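PDB 6TP9: cytochrome c55X from Pseudomonas aeruginosa PAO1, which carries a single covalently attached heme c in the periplasm, transfers electrons and is associated with heme d1 biosynthesis. Local coordinates for residues A[48-53]-A[81-86]. The protein carries 1 engineered substitution. Residues are numbered along the deposited sequence; the frame is centred on the assembly and turned at random.
Sequences KPRESL and LVDRLI. With HEC (heme c), chain M.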
loop_
_atom_site.group_PDB
_atom_site.type_symbol
_atom_site.label_atom_id
_atom_site.label_comp_id
_atom_site.label_asym_id
_atom_site.label_seq_id
_atom_site.Cartn_x
_atom_site.Cartn_y
_atom_site.Cartn_z
ATOM N N LYS A 48 11.163 9.984 -15.233
ATOM C CA LYS A 48 12.445 10.123 -14.550
ATOM C C LYS A 48 13.284 8.859 -14.717
ATOM O O LYS A 48 12.756 7.748 -14.562
ATOM C CB LYS A 48 12.231 10.429 -13.074
ATOM C CG LYS A 48 11.482 11.739 -12.829
ATOM C CD LYS A 48 10.526 11.635 -11.651
ATOM C CE LYS A 48 9.638 12.869 -11.522
ATOM N NZ LYS A 48 10.246 13.936 -10.678
ATOM N N PRO A 49 14.573 8.976 -15.032
ATOM C CA PRO A 49 15.388 7.773 -15.239
ATOM C C PRO A 49 15.515 6.942 -13.971
ATOM O O PRO A 49 15.533 7.462 -12.853
ATOM C CB PRO A 49 16.748 8.332 -15.676
ATOM C CG PRO A 49 16.468 9.707 -16.165
ATOM C CD PRO A 49 15.325 10.206 -15.340
ATOM N N ARG A 50 15.622 5.625 -14.166
ATOM C CA ARG A 50 15.694 4.704 -13.038
ATOM C C ARG A 50 16.908 4.985 -12.162
ATOM O O ARG A 50 16.802 4.999 -10.930
ATOM C CB ARG A 50 15.726 3.267 -13.555
ATOM C CG ARG A 50 15.738 2.198 -12.476
ATOM C CD ARG A 50 15.688 0.820 -13.112
ATOM N NE ARG A 50 15.601 -0.263 -12.136
ATOM C CZ ARG A 50 16.646 -0.807 -11.518
ATOM N NH1 ARG A 50 17.873 -0.365 -11.760
ATOM N NH2 ARG A 50 16.462 -1.793 -10.651
ATOM N N GLU A 51 18.075 5.203 -12.776
ATOM C CA GLU A 51 19.278 5.448 -11.986
ATOM C C GLU A 51 19.146 6.713 -11.147
ATOM O O GLU A 51 19.717 6.795 -10.054
ATOM C CB GLU A 51 20.503 5.552 -12.895
ATOM C CG GLU A 51 20.828 4.281 -13.658
ATOM C CD GLU A 51 22.167 4.359 -14.363
ATOM O OE1 GLU A 51 22.848 5.398 -14.230
ATOM O OE2 GLU A 51 22.537 3.380 -15.047
ATOM N N SER A 52 18.409 7.708 -11.645
ATOM C CA SER A 52 18.190 8.923 -10.869
ATOM C C SER A 52 17.418 8.615 -9.595
ATOM O O SER A 52 17.822 9.012 -8.494
ATOM C CB SER A 52 17.440 9.950 -11.717
ATOM O OG SER A 52 18.153 10.253 -12.902
ATOM N N LEU A 53 16.302 7.898 -9.726
ATOM C CA LEU A 53 15.503 7.541 -8.560
ATOM C C LEU A 53 16.292 6.655 -7.607
ATOM O O LEU A 53 16.219 6.826 -6.383
ATOM C CB LEU A 53 14.219 6.844 -9.010
ATOM C CG LEU A 53 13.415 7.594 -10.076
ATOM C CD1 LEU A 53 12.280 6.733 -10.611
ATOM C CD2 LEU A 53 12.877 8.902 -9.523
ATOM N N LEU A 81 13.242 -1.682 -4.882
ATOM C CA LEU A 81 12.226 -0.761 -4.383
ATOM C C LEU A 81 11.706 0.130 -5.503
ATOM O O LEU A 81 10.495 0.320 -5.656
ATOM C CB LEU A 81 12.799 0.092 -3.251
ATOM C CG LEU A 81 13.074 -0.599 -1.917
ATOM C CD1 LEU A 81 13.740 0.363 -0.945
ATOM C CD2 LEU A 81 11.786 -1.144 -1.337
ATOM N N VAL A 82 12.622 0.680 -6.303
ATOM C CA VAL A 82 12.233 1.572 -7.390
ATOM C C VAL A 82 11.364 0.838 -8.402
ATOM O O VAL A 82 10.360 1.378 -8.882
ATOM C CB VAL A 82 13.493 2.172 -8.044
ATOM C CG1 VAL A 82 13.148 2.851 -9.358
ATOM C CG2 VAL A 82 14.162 3.149 -7.084
ATOM N N ASP A 83 11.731 -0.399 -8.745
ATOM C CA ASP A 83 10.902 -1.178 -9.660
ATOM C C ASP A 83 9.478 -1.301 -9.131
ATOM O O ASP A 83 8.512 -1.181 -9.892
ATOM C CB ASP A 83 11.508 -2.565 -9.877
ATOM C CG ASP A 83 12.850 -2.513 -10.580
ATOM O OD1 ASP A 83 13.096 -1.539 -11.321
ATOM O OD2 ASP A 83 13.656 -3.450 -10.394
ATOM N N ARG A 84 9.331 -1.536 -7.825
ATOM C CA ARG A 84 8.001 -1.668 -7.241
ATOM C C ARG A 84 7.217 -0.369 -7.370
ATOM O O ARG A 84 6.017 -0.387 -7.668
ATOM C CB ARG A 84 8.108 -2.076 -5.773
ATOM C CG ARG A 84 8.952 -3.316 -5.516
ATOM C CD ARG A 84 8.289 -4.585 -6.021
ATOM N NE ARG A 84 8.293 -4.682 -7.477
ATOM C CZ ARG A 84 9.377 -4.915 -8.210
ATOM N NH1 ARG A 84 9.278 -4.990 -9.530
ATOM N NH2 ARG A 84 10.561 -5.061 -7.629
ATOM N N LEU A 85 7.873 0.769 -7.134
ATOM C CA LEU A 85 7.207 2.053 -7.311
ATOM C C LEU A 85 6.793 2.245 -8.763
ATOM O O LEU A 85 5.666 2.664 -9.055
ATOM C CB LEU A 85 8.130 3.188 -6.869
ATOM C CG LEU A 85 8.650 3.136 -5.434
ATOM C CD1 LEU A 85 9.690 4.224 -5.206
ATOM C CD2 LEU A 85 7.500 3.273 -4.455
ATOM N N ILE A 86 7.700 1.935 -9.689
ATOM C CA ILE A 86 7.442 2.171 -11.104
ATOM C C ILE A 86 6.347 1.243 -11.612
ATOM O O ILE A 86 5.434 1.668 -12.329
ATOM C CB ILE A 86 8.740 1.996 -11.912
ATOM C CG1 ILE A 86 9.712 3.136 -11.607
ATOM C CG2 ILE A 86 8.430 1.927 -13.394
ATOM C CD1 ILE A 86 11.140 2.830 -11.995
HETATM FE FE HEC M . 11.376 9.838 -0.148
HETATM C CHA HEC M . 11.644 12.034 -2.766
HETATM C CHB HEC M . 11.852 7.206 -2.352
HETATM C CHC HEC M . 11.411 7.647 2.463
HETATM C CHD HEC M . 10.430 12.367 1.975
HETATM N NA HEC M . 11.660 9.645 -2.181
HETATM C C1A HEC M . 11.801 10.699 -3.063
HETATM C C2A HEC M . 12.141 10.157 -4.364
HETATM C C3A HEC M . 12.200 8.828 -4.256
HETATM C C4A HEC M . 11.898 8.477 -2.881
HETATM C CMA HEC M . 12.531 7.841 -5.394
HETATM C CAA HEC M . 12.390 10.979 -5.648
HETATM C CBA HEC M . 11.071 11.178 -6.389
HETATM C CGA HEC M . 11.299 11.985 -7.640
HETATM O O1A HEC M . 12.476 12.113 -8.067
HETATM O O2A HEC M . 10.299 12.495 -8.211
HETATM N NB HEC M . 11.588 7.810 0.015
HETATM C C1B HEC M . 11.779 6.901 -1.010
HETATM C C2B HEC M . 11.903 5.583 -0.416
HETATM C C3B HEC M . 11.780 5.712 0.905
HETATM C C4B HEC M . 11.580 7.113 1.206
HETATM C CMB HEC M . 12.121 4.255 -1.175
HETATM C CAB HEC M . 11.835 4.577 1.947
HETATM C CBB HEC M . 13.166 3.813 1.819
HETATM N NC HEC M . 10.938 9.973 1.835
HETATM C C1C HEC M . 11.124 8.960 2.755
HETATM C C2C HEC M . 10.931 9.506 4.081
HETATM C C3C HEC M . 10.715 10.820 3.957
HETATM C C4C HEC M . 10.677 11.133 2.538
HETATM C CMC HEC M . 11.104 8.718 5.399
HETATM C CAC HEC M . 10.457 11.816 5.114
HETATM C CBC HEC M . 11.566 11.717 6.181
HETATM N ND HEC M . 11.061 11.877 -0.363
HETATM C C1D HEC M . 10.706 12.736 0.677
HETATM C C2D HEC M . 10.687 14.093 0.170
HETATM C C3D HEC M . 11.070 13.978 -1.310
HETATM C C4D HEC M . 11.281 12.571 -1.550
HETATM C CMD HEC M . 10.356 15.385 0.944
HETATM C CAD HEC M . 11.200 15.116 -2.342
HETATM C CBD HEC M . 12.575 15.767 -2.257
HETATM C CGD HEC M . 12.610 16.876 -3.272
HETATM O O1D HEC M . 12.368 18.046 -2.880
HETATM O O2D HEC M . 12.859 16.588 -4.472
#
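Arg-50 reaches across from the first turn of helix 50-59 and takes the carboxylate of Asp-83, on helix 75-86, side-on. Its NE gives a nearly straight bond to Asp-83 OD1 (2.9 Å, 170°), with the oxygen lying in the guanidinium plane. The second prong of the fork, from Arg-50 NH2 to Asp-83 OD2, is longer at 3.3 Å. Both oxygens are met on their syn side, but the two flat groups are turned 30° apart, so the pairing is two-pronged without being coplanar. An extended chain makes the span possible: CG stands anti to the backbone N (chi1 -177°), and the methylenes run straight on to NE.

On the way, Arg-50 CG passes Val-82 CG1 at 4.1 Å. Val-82 CG1 also lies 4.1 Å from Leu-53 CB, while Val-82 CG2 lies against the backbone C of Leu-53. One turn further on, Ile-86 CD1 meets Leu-53 CD1 more loosely, at 4.3 Å. Val-54 and Val-57 carry the valine's packing further along helix 50-59.

Leu-53 also turns to a heme, its CD2 coming 3.5 Å from propionate oxygen O1A. This heme is probably tethered through the CXXCH motif of the second subunit, as the domain swap implies. The other oxygen of that propionate, O2A, accepts a hydrogen bond from Lys-48 NZ (2.9 Å), and Arg-61 adds another hydrogen bond to the heme. The apolar seam between these two helices of the cytochrome c fold thus runs from an ion pair at its outer margin to this heme, where the lysine's positive charge would be expected to favour the ionised propionate.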